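Local coordinates for protein Nsp15 (PDB 5YVD) that acts as a coronavirus replicase endoribonuclease, probably cleaving RNA at uridylates, and assembles from six copies of the chain, at residues 48-53 / 102-107; 77-82 / 95-100; 115-120 / 129-134; 134-139 / 174-179. All coordinates share one frame; numbering follows the deposited sequence.

Contact 1: residues 48-53 / 102-107; sequences TLPTNI and CKYTDI
Ile53 and Tyr104 are brought together by their side-chain torsions. In Ile53, CG1 lies beside the backbone N (chi1 -61°), which leaves CG2 and CD1 as two separate points of contact; in Tyr104, the ring root CG stands trans to the backbone N (chi1 -171°). With chi2 at -75°, Ile53 CD1 lies against the base of the tyrosine, 3.5 Å from Tyr104 CB and 3.7 Å from Tyr104 CG, and the two side chains cross at about a right angle. The other branch, Ile53 CG2, takes the neighbours: it lies 3.8 Å from Thr105 CG2 and 4.0 Å from Cys102 SG. That sulfur also lies 4.1 Å from Ile53 CD1, resting against both methyls. Farther out along the ring, Pro50 CG approaches Tyr104 CE1 at 4.5 Å. No hydrogen bond crosses the contact, and Ile53 supplies 76 of the 211 Å² buried, which marks this as apolar packing around one isoleucine. Pro50 occupies the N-cap position, and its O accepts from Ile53 N at 2.8 Å. Lys34 of a second subunit makes a cation-pi contact with the Tyr104 ring, and Ala25 of that subunit packs on Pro50. The contact joins the first turn of helix 51-59, in the oligomerisation region, to the middle-domain loop between strands 92-93 and 115-118; Cys102 also touches Glu56 and Leu57 of the same helix.

Contact 2: residues 77-82 / 95-100; sequences ADICYK and GTATIG
Ile79 is the first bump of this contact, and the hollow that receives it is built from Ala97, Thr98 and Ile99. With CG1 anti to the backbone N (chi1 -178°), its side chain reaches across until CD1 lies 3.9 Å from Ala97 CB, 3.6 Å from Thr98 N and 3.4 Å from Ile99 CG1. Ile99 is the second bump, and it points back. Its CG1-CD1 arm crosses the Ile79 side chain at about a right angle, while its other branch, CG2, comes to 3.9 Å from Tyr81 CD2, so the branched side chain fits between Ile79 and Tyr81, with Ile99 CB 3.5 Å from Cys80 O. These two isoleucines contribute 181 of the 356 Å² buried. Next to Tyr81 in sequence, Lys82 lays CG over one face of the tyrosine ring, toward the rim.

Polar links are few. Lys82 N donates to Ile99 O at 2.8 Å, a weak bond because the angle at hydrogen is only 129°. Two waters bridge the backbones: one joins Cys80 O to Ile99 N and Thr98 OG1, donating to Cys80 O at 2.8 Å, and another connects Asp78 O with Thr96 N. The touching parts run in nearly the same direction, 20° apart, without forming a regular strand pair. Strand 79-80 has its sheet partner in strand 115-118, through backbone bonds of Ile79 and Tyr81 with Cys116, and Tyr81 also touches helix 124-129 at Ser124 and Lys127.

Contact 3: residues 115-120 / 129-134; sequences ICFDIR and MSTPNA
Phe117 turns the edge of its ring to Ala134: the methyl CB lies near the ring plane, 3.6 Å from Phe117 CE1. The phenyl group is placed there by CG standing beside the backbone N (chi1 -61°). One ring face is occupied from the same strand by Ile115 CG2, 3.6 Å above the plane and offset toward the rim, so edge and face are packed by different residues. At the far end of the ring, Thr131 comes from the opposite direction and brings OG1 to 3.7 Å from Phe117 CZ, an oblique approach; this hydroxyl has its polar partner in Lys127 O. Ile115 and Ala134 form a parallel bridge with CA atoms 4.8 Å apart, yet no hydrogen bond spans the two segments: Ile115 N is 3.7 Å from Asn133 O and not bonded to it, and Ile115 bonds instead to the backbone of Ile135. Ala134 also touches Phe128 of helix 124-129. The topology is a beta-alpha-beta crossover: strand 115-118 leads through helix 124-129 to the adjacent parallel strand 134-138, with Phe117 also touching Ser124 and Lys127 of that helix.

Contact 4: residues 134-139 / 174-179; sequences AIFISD and YLYKKV
Ala134 and Lys178 open an antiparallel strand pair, 134-138 against 174-178, inside the mixed sheet of the middle domain; the strand directions differ by 165°. Theirs is a hydrogen-bonded pair, with Lys178 N 2.7 Å from Ala134 O. Lys178 NZ turns away to Thr131 O and Phe128 O. Ile135 follows as a non-hydrogen-bonded pair with Lys177, its CG1 4.1 Å from Lys177 CG on the opposite face from Ala134. Phe136 returns to the hydrogen-bonded pattern: its N reaches Tyr176 O at 2.7 Å, and Tyr176 N donates in return to Phe136 O. The CB atoms of Phe136 and Tyr176 lie 4.0 Å apart, on the face that helix 124-129 covers through Leu125 and Phe128. Ile137 is paired with Leu175; with CG2 beside the backbone N, it offers that methyl to Leu175 CD2 at 3.5 Å. Ser138 closes the regular pairing, its O accepting from Tyr174 N at 2.8 Å, while its OG bonds to Arg140 N. Asp139 leaves the strand, and its carbonyl O lies at the edge of the Tyr174 ring, near its plane and 3.5 Å from CE2.

How the contacts relate
Contacts 2, 3 and 4 all reach one sheet, contact 2 through strand 79-80 alone, while contact 1 lies off the sheet and is the one most engaged with neighbouring subunits; contact 2 also meets one. Contacts 3 and 4 share Ala134, with centres about 7 Å apart; contact 4 is held by regular backbone bonds, contact 3 by packing where the two crossover strands meet. Both are buried and touched by no other chain. Contact 2 is partly exposed, joining a sheet-edge strand to a loop with water between them. Contact 1 is buried but apolar across its segments; the loop it shares with contact 2 probably bonds back on itself, Thr98 with Thr105 and Ile107.

Contact 1: residues 48-53 / 102-107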
loop_
_atom_site.group_PDB
_atom_site.type_symbol
_atom_site.label_atom_id
_atom_site.label_comp_id
_atom_site.label_asym_id
_atom_site.label_seq_id
_atom_site.Cartn_x
_atom_site.Cartn_y
_atom_site.Cartn_z
ATOM N N THR A 48 4.081 -10.777 -7.871
ATOM C CA THR A 48 4.611 -9.454 -8.221
ATOM C C THR A 48 3.752 -8.782 -9.265
ATOM O O THR A 48 4.141 -7.727 -9.787
ATOM C CB THR A 48 6.077 -9.494 -8.749
ATOM O OG1 THR A 48 6.128 -10.159 -10.030
ATOM C CG2 THR A 48 7.031 -10.141 -7.689
ATOM N N LEU A 49 2.577 -9.351 -9.533
ATOM C CA LEU A 49 1.678 -8.839 -10.563
ATOM C C LEU A 49 0.506 -8.031 -9.945
ATOM O O LEU A 49 0.153 -8.217 -8.775
ATOM C CB LEU A 49 1.141 -9.976 -11.413
ATOM C CG LEU A 49 2.165 -10.736 -12.246
ATOM C CD1 LEU A 49 1.536 -11.959 -12.872
ATOM C CD2 LEU A 49 2.756 -9.860 -13.347
ATOM N N PRO A 50 -0.093 -7.130 -10.732
ATOM C CA PRO A 50 -1.210 -6.385 -10.261
ATOM C C PRO A 50 -2.290 -7.339 -9.773
ATOM O O PRO A 50 -2.644 -8.304 -10.462
ATOM C CB PRO A 50 -1.662 -5.638 -11.503
ATOM C CG PRO A 50 -0.431 -5.478 -12.301
ATOM C CD PRO A 50 0.152 -6.837 -12.150
ATOM N N THR A 51 -2.804 -7.050 -8.586
ATOM C CA THR A 51 -3.755 -7.898 -7.955
ATOM C C THR A 51 -4.842 -8.426 -8.896
ATOM O O THR A 51 -5.185 -9.623 -8.845
ATOM C CB THR A 51 -4.399 -7.155 -6.796
ATOM O OG1 THR A 51 -3.398 -6.812 -5.851
ATOM C CG2 THR A 51 -5.389 -8.041 -6.108
ATOM N N ASN A 52 -5.411 -7.563 -9.736
ATOM C CA ASN A 52 -6.546 -8.004 -10.558
ATOM C C ASN A 52 -6.127 -9.021 -11.635
ATOM O O ASN A 52 -6.938 -9.816 -12.097
ATOM C CB ASN A 52 -7.287 -6.822 -11.190
ATOM C CG ASN A 52 -6.408 -6.005 -12.083
ATOM O OD1 ASN A 52 -5.289 -5.670 -11.714
ATOM N ND2 ASN A 52 -6.900 -5.682 -13.267
ATOM N N ILE A 53 -4.851 -8.996 -12.007
ATOM C CA ILE A 53 -4.313 -9.871 -13.033
ATOM C C ILE A 53 -3.943 -11.207 -12.417
ATOM O O ILE A 53 -4.217 -12.276 -12.997
ATOM C CB ILE A 53 -3.051 -9.257 -13.674
ATOM C CG1 ILE A 53 -3.382 -7.932 -14.336
ATOM C CG2 ILE A 53 -2.469 -10.179 -14.738
ATOM C CD1 ILE A 53 -4.126 -8.063 -15.643
ATOM N N CYS A 102 -4.230 -14.287 -20.987
ATOM C CA CYS A 102 -4.661 -13.021 -20.390
ATOM C C CYS A 102 -4.010 -11.894 -21.200
ATOM O O CYS A 102 -2.784 -11.892 -21.401
ATOM C CB CYS A 102 -4.236 -12.975 -18.922
ATOM S SG CYS A 102 -4.361 -11.382 -18.050
ATOM N N LYS A 103 -4.825 -10.949 -21.677
ATOM C CA LYS A 103 -4.335 -9.927 -22.636
ATOM C C LYS A 103 -3.193 -9.074 -22.082
ATOM O O LYS A 103 -2.290 -8.671 -22.813
ATOM C CB LYS A 103 -5.462 -9.019 -23.131
ATOM C CG LYS A 103 -6.267 -9.570 -24.306
ATOM C CD LYS A 103 -7.631 -8.863 -24.431
ATOM C CE LYS A 103 -7.514 -7.363 -24.774
ATOM N NZ LYS A 103 -8.734 -6.574 -24.426
ATOM N N TYR A 104 -3.231 -8.821 -20.788
ATOM C CA TYR A 104 -2.267 -7.954 -20.168
ATOM C C TYR A 104 -0.896 -8.616 -20.085
ATOM O O TYR A 104 0.108 -7.941 -20.229
ATOM C CB TYR A 104 -2.769 -7.540 -18.786
ATOM C CG TYR A 104 -1.944 -6.468 -18.133
ATOM C CD1 TYR A 104 -0.842 -6.801 -17.353
ATOM C CD2 TYR A 104 -2.252 -5.112 -18.300
ATOM C CE1 TYR A 104 -0.069 -5.822 -16.760
ATOM C CE2 TYR A 104 -1.471 -4.120 -17.713
ATOM C CZ TYR A 104 -0.393 -4.492 -16.937
ATOM O OH TYR A 104 0.392 -3.562 -16.329
ATOM N N THR A 105 -0.844 -9.930 -19.885
ATOM C CA THR A 105 0.434 -10.628 -19.727
ATOM C C THR A 105 0.899 -11.476 -20.926
ATOM O O THR A 105 2.036 -12.004 -20.900
ATOM C CB THR A 105 0.380 -11.558 -18.527
ATOM O OG1 THR A 105 -0.773 -12.411 -18.642
ATOM C CG2 THR A 105 0.335 -10.753 -17.247
ATOM N N ASP A 106 0.020 -11.620 -21.938
ATOM C CA ASP A 106 0.329 -12.320 -23.204
ATOM C C ASP A 106 1.449 -11.646 -23.950
ATOM O O ASP A 106 1.392 -10.453 -24.249
ATOM C CB ASP A 106 -0.870 -12.349 -24.150
ATOM C CG ASP A 106 -1.961 -13.312 -23.709
ATOM O OD1 ASP A 106 -1.723 -14.143 -22.792
ATOM O OD2 ASP A 106 -3.074 -13.235 -24.296
ATOM N N ILE A 107 2.480 -12.410 -24.255
ATOM C CA ILE A 107 3.490 -11.975 -25.205
ATOM C C ILE A 107 3.250 -12.703 -26.515
ATOM O O ILE A 107 2.581 -13.725 -26.547
ATOM C CB ILE A 107 4.891 -12.277 -24.692
ATOM C CG1 ILE A 107 5.128 -13.793 -24.602
ATOM C CG2 ILE A 107 5.092 -11.587 -23.356
ATOM C CD1 ILE A 107 6.447 -14.153 -23.958
#

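Contact 2: residues 77-82 / 95-100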
loop_
_atom_site.group_PDB
_atom_site.type_symbol
_atom_site.label_atom_id
_atom_site.label_comp_id
_atom_site.label_asym_id
_atom_site.label_seq_id
_atom_site.Cartn_x
_atom_site.Cartn_y
_atom_site.Cartn_z
ATOM N N ALA A 77 11.854 -24.811 -19.286
ATOM C CA ALA A 77 10.602 -24.295 -19.832
ATOM C C ALA A 77 10.390 -22.866 -19.344
ATOM O O ALA A 77 10.246 -22.638 -18.152
ATOM C CB ALA A 77 9.444 -25.172 -19.417
ATOM N N ASP A 78 10.372 -21.919 -20.277
ATOM C CA ASP A 78 10.229 -20.500 -19.956
ATOM C C ASP A 78 8.754 -20.060 -19.825
ATOM O O ASP A 78 8.436 -19.219 -19.002
ATOM C CB ASP A 78 10.972 -19.635 -21.006
ATOM C CG ASP A 78 12.475 -20.009 -21.141
ATOM O OD1 ASP A 78 13.337 -19.504 -20.381
ATOM O OD2 ASP A 78 12.797 -20.812 -22.034
ATOM N N ILE A 79 7.853 -20.646 -20.606
ATOM C CA ILE A 79 6.451 -20.176 -20.672
ATOM C C ILE A 79 5.528 -21.285 -21.214
ATOM O O ILE A 79 6.011 -22.256 -21.826
ATOM C CB ILE A 79 6.404 -18.915 -21.549
ATOM C CG1 ILE A 79 5.007 -18.320 -21.640
ATOM C CG2 ILE A 79 6.927 -19.209 -22.944
ATOM C CD1 ILE A 79 5.036 -16.891 -22.159
ATOM N N CYS A 80 4.223 -21.191 -20.968
ATOM C CA CYS A 80 3.317 -22.228 -21.455
ATOM C C CYS A 80 2.449 -21.698 -22.619
ATOM O O CYS A 80 2.179 -20.502 -22.714
ATOM C CB CYS A 80 2.439 -22.760 -20.311
ATOM S SG CYS A 80 3.256 -23.802 -19.060
ATOM N N TYR A 81 2.011 -22.604 -23.497
ATOM C CA TYR A 81 1.237 -22.244 -24.681
ATOM C C TYR A 81 -0.239 -22.456 -24.487
ATOM O O TYR A 81 -0.722 -23.577 -24.519
ATOM C CB TYR A 81 1.679 -23.069 -25.884
ATOM C CG TYR A 81 1.012 -22.675 -27.199
ATOM C CD1 TYR A 81 0.019 -23.474 -27.769
ATOM C CD2 TYR A 81 1.390 -21.507 -27.883
ATOM C CE1 TYR A 81 -0.577 -23.134 -28.969
ATOM C CE2 TYR A 81 0.791 -21.160 -29.090
ATOM C CZ TYR A 81 -0.199 -21.976 -29.633
ATOM O OH TYR A 81 -0.788 -21.651 -30.850
ATOM N N LYS A 82 -0.945 -21.353 -24.303
ATOM C CA LYS A 82 -2.400 -21.332 -24.251
ATOM C C LYS A 82 -2.934 -21.949 -22.978
ATOM O O LYS A 82 -4.114 -22.246 -22.880
ATOM C CB LYS A 82 -3.023 -21.958 -25.503
ATOM C CG LYS A 82 -3.088 -20.997 -26.682
ATOM C CD LYS A 82 -3.676 -21.691 -27.908
ATOM C CE LYS A 82 -4.557 -20.758 -28.725
ATOM N NZ LYS A 82 -3.804 -19.562 -29.193
ATOM N N GLY A 95 6.512 -19.083 -13.963
ATOM C CA GLY A 95 6.975 -18.028 -14.852
ATOM C C GLY A 95 6.231 -16.744 -14.558
ATOM O O GLY A 95 5.632 -16.623 -13.494
ATOM N N THR A 96 6.269 -15.803 -15.504
ATOM C CA THR A 96 5.753 -14.450 -15.323
ATOM C C THR A 96 4.974 -13.918 -16.515
ATOM O O THR A 96 4.093 -13.076 -16.355
ATOM C CB THR A 96 6.916 -13.481 -15.178
ATOM O OG1 THR A 96 7.889 -13.791 -16.181
ATOM C CG2 THR A 96 7.544 -13.584 -13.795
ATOM N N ALA A 97 5.339 -14.340 -17.723
ATOM C CA ALA A 97 4.556 -14.002 -18.901
ATOM C C ALA A 97 3.677 -15.176 -19.247
ATOM O O ALA A 97 3.860 -16.263 -18.732
ATOM C CB ALA A 97 5.458 -13.646 -20.081
ATOM N N THR A 98 2.746 -14.946 -20.161
ATOM C CA THR A 98 1.759 -15.930 -20.544
ATOM C C THR A 98 1.516 -15.859 -22.077
ATOM O O THR A 98 1.959 -14.916 -22.754
ATOM C CB THR A 98 0.493 -15.658 -19.729
ATOM O OG1 THR A 98 -0.203 -16.880 -19.496
ATOM C CG2 THR A 98 -0.402 -14.701 -20.436
ATOM N N ILE A 99 0.863 -16.876 -22.636
ATOM C CA ILE A 99 0.558 -16.915 -24.074
ATOM C C ILE A 99 -0.866 -17.402 -24.308
ATOM O O ILE A 99 -1.223 -18.537 -23.967
ATOM C CB ILE A 99 1.514 -17.830 -24.844
ATOM C CG1 ILE A 99 2.946 -17.280 -24.793
ATOM C CG2 ILE A 99 1.073 -17.949 -26.298
ATOM C CD1 ILE A 99 4.004 -18.281 -25.185
ATOM N N GLY A 100 -1.676 -16.521 -24.884
ATOM C CA GLY A 100 -3.039 -16.835 -25.204
ATOM C C GLY A 100 -3.849 -17.154 -23.987
ATOM O O GLY A 100 -4.679 -18.049 -24.028
HETATM O O HOH W 1 7.932 -16.158 -18.157
HETATM O O HOH W 2 0.754 -19.249 -20.703
#

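Contact 3: residues 115-120 / 129-134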
loop_
_atom_site.group_PDB
_atom_site.type_symbol
_atom_site.label_atom_id
_atom_site.label_comp_id
_atom_site.label_asym_id
_atom_site.label_seq_id
_atom_site.Cartn_x
_atom_site.Cartn_y
_atom_site.Cartn_z
ATOM N N ILE A 115 9.031 -22.808 -25.329
ATOM C CA ILE A 115 7.596 -22.861 -25.089
ATOM C C ILE A 115 7.154 -24.304 -24.833
ATOM O O ILE A 115 7.458 -25.229 -25.623
ATOM C CB ILE A 115 6.804 -22.313 -26.308
ATOM C CG1 ILE A 115 7.381 -20.943 -26.725
ATOM C CG2 ILE A 115 5.303 -22.292 -26.021
ATOM C CD1 ILE A 115 6.513 -20.170 -27.685
ATOM N N CYS A 116 6.400 -24.472 -23.749
ATOM C CA CYS A 116 5.928 -25.762 -23.322
ATOM C C CYS A 116 4.510 -25.964 -23.798
ATOM O O CYS A 116 3.631 -25.180 -23.456
ATOM C CB CYS A 116 5.969 -25.830 -21.803
ATOM S SG CYS A 116 5.234 -27.332 -21.152
ATOM N N PHE A 117 4.282 -27.018 -24.577
ATOM C CA PHE A 117 2.965 -27.285 -25.175
ATOM C C PHE A 117 2.391 -28.553 -24.569
ATOM O O PHE A 117 3.154 -29.415 -24.115
ATOM C CB PHE A 117 3.104 -27.544 -26.673
ATOM C CG PHE A 117 3.670 -26.410 -27.465
ATOM C CD1 PHE A 117 5.035 -26.186 -27.514
ATOM C CD2 PHE A 117 2.847 -25.607 -28.220
ATOM C CE1 PHE A 117 5.554 -25.164 -28.288
ATOM C CE2 PHE A 117 3.358 -24.576 -28.971
ATOM C CZ PHE A 117 4.713 -24.365 -29.017
ATOM N N ASP A 118 1.065 -28.711 -24.631
ATOM C CA ASP A 118 0.403 -29.882 -24.021
ATOM C C ASP A 118 -0.567 -30.572 -24.982
ATOM O O ASP A 118 -1.335 -29.916 -25.667
ATOM C CB ASP A 118 -0.322 -29.456 -22.719
ATOM C CG ASP A 118 -0.867 -30.651 -21.902
ATOM O OD1 ASP A 118 -1.819 -31.335 -22.373
ATOM O OD2 ASP A 118 -0.372 -30.876 -20.765
ATOM N N ILE A 119 -0.545 -31.903 -24.995
ATOM C CA ILE A 119 -1.439 -32.677 -25.847
ATOM C C ILE A 119 -2.922 -32.399 -25.561
ATOM O O ILE A 119 -3.750 -32.526 -26.441
ATOM C CB ILE A 119 -1.158 -34.185 -25.707
ATOM C CG1 ILE A 119 -1.892 -35.016 -26.777
ATOM C CG2 ILE A 119 -1.579 -34.689 -24.340
ATOM C CD1 ILE A 119 -0.998 -35.578 -27.837
ATOM N N ARG A 120 -3.271 -32.048 -24.330
ATOM C CA ARG A 120 -4.688 -31.849 -23.991
ATOM C C ARG A 120 -5.293 -30.570 -24.586
ATOM O O ARG A 120 -6.508 -30.402 -24.564
ATOM C CB ARG A 120 -4.902 -31.897 -22.481
ATOM C CG ARG A 120 -4.833 -33.316 -21.943
ATOM C CD ARG A 120 -4.516 -33.383 -20.456
ATOM N NE ARG A 120 -3.154 -32.925 -20.171
ATOM C CZ ARG A 120 -2.603 -32.905 -18.967
ATOM N NH1 ARG A 120 -3.271 -33.319 -17.878
ATOM N NH2 ARG A 120 -1.371 -32.463 -18.856
ATOM N N MET A 129 5.198 -29.128 -33.221
ATOM C CA MET A 129 5.959 -29.742 -34.344
ATOM C C MET A 129 6.524 -28.712 -35.295
ATOM O O MET A 129 7.514 -28.992 -35.952
ATOM C CB MET A 129 5.129 -30.733 -35.177
ATOM C CG MET A 129 4.751 -32.024 -34.489
ATOM S SD MET A 129 6.177 -32.976 -33.992
ATOM C CE MET A 129 6.909 -33.374 -35.581
ATOM N N SER A 130 5.891 -27.543 -35.389
ATOM C CA SER A 130 6.408 -26.458 -36.226
ATOM C C SER A 130 7.071 -25.329 -35.426
ATOM O O SER A 130 7.041 -24.180 -35.841
ATOM C CB SER A 130 5.290 -25.907 -37.104
ATOM O OG SER A 130 4.150 -25.563 -36.347
ATOM N N THR A 131 7.687 -25.667 -34.296
ATOM C CA THR A 131 8.346 -24.687 -33.434
ATOM C C THR A 131 9.738 -25.231 -33.123
ATOM O O THR A 131 9.853 -26.333 -32.628
ATOM C CB THR A 131 7.573 -24.519 -32.105
ATOM O OG1 THR A 131 6.179 -24.340 -32.373
ATOM C CG2 THR A 131 8.111 -23.356 -31.273
ATOM N N PRO A 132 10.801 -24.471 -33.419
ATOM C CA PRO A 132 12.167 -24.994 -33.237
ATOM C C PRO A 132 12.603 -25.325 -31.791
ATOM O O PRO A 132 13.190 -26.389 -31.563
ATOM C CB PRO A 132 13.058 -23.867 -33.810
ATOM C CG PRO A 132 12.195 -22.651 -33.827
ATOM C CD PRO A 132 10.802 -23.149 -34.068
ATOM N N ASN A 133 12.371 -24.415 -30.846
ATOM C CA ASN A 133 12.860 -24.573 -29.481
ATOM C C ASN A 133 11.670 -24.713 -28.563
ATOM O O ASN A 133 10.970 -23.728 -28.306
ATOM C CB ASN A 133 13.698 -23.360 -29.071
ATOM C CG ASN A 133 15.016 -23.249 -29.845
ATOM O OD1 ASN A 133 15.605 -24.229 -30.229
ATOM N ND2 ASN A 133 15.493 -22.038 -30.024
ATOM N N ALA A 134 11.413 -25.929 -28.085
ATOM C CA ALA A 134 10.181 -26.195 -27.324
ATOM C C ALA A 134 10.190 -27.491 -26.534
ATOM O O ALA A 134 11.041 -28.353 -26.731
ATOM C CB ALA A 134 8.986 -26.208 -28.262
#

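Contact 4: residues 134-139 / 174-179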
loop_
_atom_site.group_PDB
_atom_site.type_symbol
_atom_site.label_atom_id
_atom_site.label_comp_id
_atom_site.label_asym_id
_atom_site.label_seq_id
_atom_site.Cartn_x
_atom_site.Cartn_y
_atom_site.Cartn_z
ATOM N N ALA A 134 11.413 -25.929 -28.085
ATOM C CA ALA A 134 10.181 -26.195 -27.324
ATOM C C ALA A 134 10.190 -27.491 -26.534
ATOM O O ALA A 134 11.041 -28.353 -26.731
ATOM C CB ALA A 134 8.986 -26.208 -28.262
ATOM N N ILE A 135 9.190 -27.610 -25.660
ATOM C CA ILE A 135 8.963 -28.776 -24.808
ATOM C C ILE A 135 7.526 -29.271 -25.034
ATOM O O ILE A 135 6.588 -28.469 -25.156
ATOM C CB ILE A 135 9.185 -28.375 -23.326
ATOM C CG1 ILE A 135 10.671 -28.140 -23.073
ATOM C CG2 ILE A 135 8.640 -29.418 -22.353
ATOM C CD1 ILE A 135 10.956 -27.396 -21.793
ATOM N N PHE A 136 7.342 -30.584 -25.110
ATOM C CA PHE A 136 5.999 -31.133 -25.273
ATOM C C PHE A 136 5.676 -32.098 -24.157
ATOM O O PHE A 136 6.507 -32.940 -23.806
ATOM C CB PHE A 136 5.825 -31.838 -26.607
ATOM C CG PHE A 136 4.388 -32.119 -26.936
ATOM C CD1 PHE A 136 3.874 -33.403 -26.884
ATOM C CD2 PHE A 136 3.536 -31.079 -27.232
ATOM C CE1 PHE A 136 2.534 -33.640 -27.143
ATOM C CE2 PHE A 136 2.205 -31.305 -27.505
ATOM C CZ PHE A 136 1.697 -32.588 -27.456
ATOM N N ILE A 137 4.471 -31.965 -23.606
ATOM C CA ILE A 137 4.008 -32.872 -22.571
ATOM C C ILE A 137 2.781 -33.615 -23.068
ATOM O O ILE A 137 1.887 -33.003 -23.675
ATOM C CB ILE A 137 3.759 -32.161 -21.208
ATOM C CG1 ILE A 137 2.581 -31.193 -21.256
ATOM C CG2 ILE A 137 5.006 -31.407 -20.763
ATOM C CD1 ILE A 137 2.584 -30.142 -20.149
ATOM N N SER A 138 2.769 -34.935 -22.846
ATOM C CA SER A 138 1.646 -35.759 -23.256
ATOM C C SER A 138 1.441 -36.989 -22.403
ATOM O O SER A 138 2.345 -37.486 -21.752
ATOM C CB SER A 138 1.744 -36.159 -24.747
ATOM O OG SER A 138 2.110 -37.515 -24.922
ATOM N N ASP A 139 0.210 -37.472 -22.451
ATOM C CA ASP A 139 -0.234 -38.625 -21.688
ATOM C C ASP A 139 0.097 -39.925 -22.420
ATOM O O ASP A 139 -0.044 -41.004 -21.843
ATOM C CB ASP A 139 -1.753 -38.543 -21.407
ATOM C CG ASP A 139 -2.582 -38.146 -22.645
ATOM O OD1 ASP A 139 -2.017 -37.921 -23.744
ATOM O OD2 ASP A 139 -3.819 -38.034 -22.507
ATOM N N TYR A 174 4.919 -38.357 -21.019
ATOM C CA TYR A 174 5.938 -38.574 -22.013
ATOM C C TYR A 174 6.279 -37.171 -22.464
ATOM O O TYR A 174 5.417 -36.401 -22.903
ATOM C CB TYR A 174 5.421 -39.480 -23.142
ATOM C CG TYR A 174 4.966 -40.825 -22.616
ATOM C CD1 TYR A 174 5.878 -41.839 -22.356
ATOM C CD2 TYR A 174 3.619 -41.077 -22.327
ATOM C CE1 TYR A 174 5.467 -43.076 -21.861
ATOM C CE2 TYR A 174 3.200 -42.312 -21.824
ATOM C CZ TYR A 174 4.136 -43.308 -21.595
ATOM O OH TYR A 174 3.747 -44.528 -21.090
ATOM N N LEU A 175 7.555 -36.855 -22.313
ATOM C CA LEU A 175 8.067 -35.508 -22.335
ATOM C C LEU A 175 9.061 -35.349 -23.456
ATOM O O LEU A 175 10.028 -36.114 -23.538
ATOM C CB LEU A 175 8.786 -35.261 -21.017
ATOM C CG LEU A 175 7.837 -35.194 -19.820
ATOM C CD1 LEU A 175 8.554 -35.640 -18.564
ATOM C CD2 LEU A 175 7.271 -33.791 -19.651
ATOM N N TYR A 176 8.841 -34.361 -24.317
ATOM C CA TYR A 176 9.713 -34.170 -25.475
ATOM C C TYR A 176 10.339 -32.805 -25.424
ATOM O O TYR A 176 9.763 -31.862 -24.907
ATOM C CB TYR A 176 8.933 -34.361 -26.780
ATOM C CG TYR A 176 8.268 -35.710 -26.857
ATOM C CD1 TYR A 176 8.826 -36.733 -27.605
ATOM C CD2 TYR A 176 7.113 -35.982 -26.151
ATOM C CE1 TYR A 176 8.250 -37.996 -27.663
ATOM C CE2 TYR A 176 6.523 -37.243 -26.206
ATOM C CZ TYR A 176 7.103 -38.250 -26.969
ATOM O OH TYR A 176 6.539 -39.505 -27.065
ATOM N N LYS A 177 11.543 -32.709 -25.944
ATOM C CA LYS A 177 12.195 -31.424 -26.053
ATOM C C LYS A 177 12.797 -31.288 -27.430
ATOM O O LYS A 177 13.370 -32.243 -27.962
ATOM C CB LYS A 177 13.271 -31.268 -24.974
ATOM C CG LYS A 177 13.906 -29.903 -24.978
ATOM C CD LYS A 177 14.726 -29.649 -23.735
ATOM C CE LYS A 177 15.174 -28.197 -23.671
ATOM N NZ LYS A 177 16.357 -28.027 -22.793
ATOM N N LYS A 178 12.644 -30.103 -28.003
ATOM C CA LYS A 178 13.241 -29.758 -29.291
ATOM C C LYS A 178 14.173 -28.557 -29.133
ATOM O O LYS A 178 13.866 -27.610 -28.404
ATOM C CB LYS A 178 12.145 -29.411 -30.298
ATOM C CG LYS A 178 11.694 -30.592 -31.136
ATOM C CD LYS A 178 10.434 -30.287 -31.912
ATOM C CE LYS A 178 10.672 -29.298 -33.037
ATOM N NZ LYS A 178 9.368 -28.759 -33.529
ATOM N N VAL A 179 15.308 -28.615 -29.816
ATOM C CA VAL A 179 16.250 -27.505 -29.883
ATOM C C VAL A 179 16.736 -27.424 -31.314
ATOM O O VAL A 179 17.310 -28.380 -31.806
ATOM C CB VAL A 179 17.465 -27.735 -28.946
ATOM C CG1 VAL A 179 18.573 -26.714 -29.210
ATOM C CG2 VAL A 179 17.039 -27.710 -27.473
#